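Local atomic coordinates of lipoprotein (Paraburkholderia phytofirmans, PDB entry 5T11), a protein that is a periplasmic lipoprotein of the PelC type that assembles into a dodecamer and probably guides export of Pel polysaccharide across the outer membrane. Residues Glu98-Lys102 with Arg138-Ser142. The protein carries 1 engineered substitution. Numbering follows the deposited sequence.
Sequences EWRYK and RSGLS
Leu-141 and Tyr-101 meet where the first turn of helix 141-152 comes up against the chain that has turned a corner after strand 90-99, at one end of this interior strand of the mixed sheet, in the alpha/beta fold of this LpoB-family protein. The tyrosine hydroxyl accepts the backbone N-H of Leu-141 in an almost straight bond, 2.9 Å from Leu-141 N to Tyr-101 OH at 178°. Gly-140 holds the N-cap position, and the hydroxyl serves as acceptor for one of the first-turn N-H groups that have no partner within the helix. Next to the hydroxyl, Tyr-101 CZ packs against Leu-141 CB at 3.5 Å, while Ser-139 O lies in the ring plane at its edge, 3.8 Å from Tyr-101 CE1.

The leucine side chain continues from the tyrosine to the indole. With CG anti to the backbone N (chi1 177°), its isopropyl end extends to Trp-99, where Leu-141 CD2 is 3.7 Å from Trp-99 CD1, and Leu-141 CD1 lies over one indole face. Leu-141 CD1 is also 3.9 Å from Arg-100 O, at the corner where the chain turns.

Farther out, helix 35-49 packs on Trp-99 through Ala-35, Ser-38, Ala-39 and Ile-42, and Val-111 of strand 109-119 touches Leu-141. The contact also belongs to the dodecamer interface: Glu-98 of a neighbouring subunit uses OE2 to bond Tyr-101 OH and OE1 to bond Ser-142 N, so its carboxylate spans the tyrosine and the helix start. At the corner, Arg-100 NE donates to Tyr-101 O at 2.9 Å, approaching from above the carbonyl plane.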
loop_
_atom_site.group_PDB
_atom_site.type_symbol
_atom_site.label_atom_id
_atom_site.label_comp_id
_atom_site.label_asym_id
_atom_site.label_seq_id
_atom_site.Cartn_x
_atom_site.Cartn_y
_atom_site.Cartn_z
ATOM N N GLU B 98 11.867 12.790 -25.204
ATOM C CA GLU B 98 12.234 12.445 -23.838
ATOM C C GLU B 98 12.494 13.731 -23.075
ATOM O O GLU B 98 13.086 14.676 -23.612
ATOM C CB GLU B 98 13.471 11.536 -23.808
ATOM C CG GLU B 98 13.945 11.183 -22.415
ATOM C CD GLU B 98 14.810 9.910 -22.382
ATOM O OE1 GLU B 98 15.731 9.779 -23.230
ATOM O OE2 GLU B 98 14.563 9.041 -21.495
ATOM N N TRP B 99 12.058 13.756 -21.825
ATOM C CA TRP B 99 12.121 14.953 -20.998
ATOM C C TRP B 99 11.779 14.558 -19.569
ATOM O O TRP B 99 10.647 14.771 -19.117
ATOM C CB TRP B 99 11.141 15.996 -21.533
ATOM C CG TRP B 99 11.223 17.415 -20.983
ATOM C CD1 TRP B 99 10.863 17.842 -19.732
ATOM C CD2 TRP B 99 11.602 18.600 -21.716
ATOM N NE1 TRP B 99 11.024 19.209 -19.631
ATOM C CE2 TRP B 99 11.484 19.697 -20.829
ATOM C CE3 TRP B 99 12.063 18.830 -23.022
ATOM C CZ2 TRP B 99 11.794 21.014 -21.214
ATOM C CZ3 TRP B 99 12.368 20.138 -23.402
ATOM C CH2 TRP B 99 12.224 21.213 -22.495
ATOM N N ARG B 100 12.721 13.942 -18.861
ATOM C CA ARG B 100 12.422 13.396 -17.537
ATOM C C ARG B 100 13.720 13.287 -16.757
ATOM O O ARG B 100 14.814 13.399 -17.320
ATOM C CB ARG B 100 11.751 12.020 -17.643
ATOM C CG ARG B 100 12.665 10.961 -18.309
ATOM C CD ARG B 100 12.086 9.546 -18.242
ATOM N NE ARG B 100 11.926 9.095 -16.851
ATOM C CZ ARG B 100 11.598 7.857 -16.501
ATOM N NH1 ARG B 100 11.382 6.924 -17.432
ATOM N NH2 ARG B 100 11.488 7.546 -15.221
ATOM N N TYR B 101 13.589 13.064 -15.448
ATOM C CA TYR B 101 14.688 12.479 -14.688
ATOM C C TYR B 101 14.540 10.970 -14.767
ATOM O O TYR B 101 13.424 10.444 -14.702
ATOM C CB TYR B 101 14.699 12.928 -13.219
ATOM C CG TYR B 101 14.924 14.419 -13.025
ATOM C CD1 TYR B 101 16.214 14.948 -13.005
ATOM C CD2 TYR B 101 13.845 15.306 -12.873
ATOM C CE1 TYR B 101 16.442 16.310 -12.837
ATOM C CE2 TYR B 101 14.068 16.691 -12.703
ATOM C CZ TYR B 101 15.374 17.179 -12.691
ATOM O OH TYR B 101 15.633 18.529 -12.534
ATOM N N LYS B 102 15.660 10.274 -14.952
ATOM C CA LYS B 102 15.603 8.830 -14.828
ATOM C C LYS B 102 15.241 8.475 -13.385
ATOM O O LYS B 102 15.318 9.307 -12.474
ATOM C CB LYS B 102 16.933 8.185 -15.260
ATOM C CG LYS B 102 17.162 8.260 -16.792
ATOM C CD LYS B 102 18.634 8.021 -17.221
ATOM C CE LYS B 102 19.194 6.715 -16.724
ATOM N NZ LYS B 102 20.505 6.394 -17.437
ATOM N N ARG B 138 23.635 15.464 -10.576
ATOM C CA ARG B 138 23.468 16.758 -9.929
ATOM C C ARG B 138 22.810 17.801 -10.822
ATOM O O ARG B 138 22.492 18.887 -10.331
ATOM C CB ARG B 138 24.822 17.304 -9.461
ATOM C CG ARG B 138 25.622 17.926 -10.594
ATOM C CD ARG B 138 26.830 18.709 -10.101
ATOM N NE ARG B 138 27.827 17.849 -9.474
ATOM C CZ ARG B 138 28.548 16.954 -10.137
ATOM N NH1 ARG B 138 29.443 16.209 -9.498
ATOM N NH2 ARG B 138 28.356 16.791 -11.442
ATOM N N SER B 139 22.600 17.514 -12.104
ATOM C CA SER B 139 22.137 18.550 -13.014
ATOM C C SER B 139 20.612 18.682 -12.989
ATOM O O SER B 139 19.880 17.798 -12.529
ATOM C CB SER B 139 22.617 18.281 -14.440
ATOM O OG SER B 139 22.677 16.900 -14.728
ATOM N N GLY B 140 20.147 19.824 -13.485
ATOM C CA GLY B 140 18.729 20.122 -13.572
ATOM C C GLY B 140 18.198 19.802 -14.954
ATOM O O GLY B 140 18.854 20.065 -15.968
ATOM N N LEU B 141 17.002 19.213 -14.984
ATOM C CA LEU B 141 16.354 18.929 -16.259
ATOM C C LEU B 141 16.244 20.192 -17.115
ATOM O O LEU B 141 16.608 20.190 -18.297
ATOM C CB LEU B 141 14.977 18.318 -15.996
ATOM C CG LEU B 141 14.078 17.992 -17.185
ATOM C CD1 LEU B 141 14.833 17.174 -18.228
ATOM C CD2 LEU B 141 12.855 17.230 -16.699
ATOM N N SER B 142 15.741 21.290 -16.540
ATOM C CA SER B 142 15.608 22.487 -17.370
ATOM C C SER B 142 16.971 23.030 -17.818
ATOM O O SER B 142 17.077 23.546 -18.933
ATOM C CB SER B 142 14.789 23.567 -16.646
ATOM O OG SER B 142 15.371 23.942 -15.404
#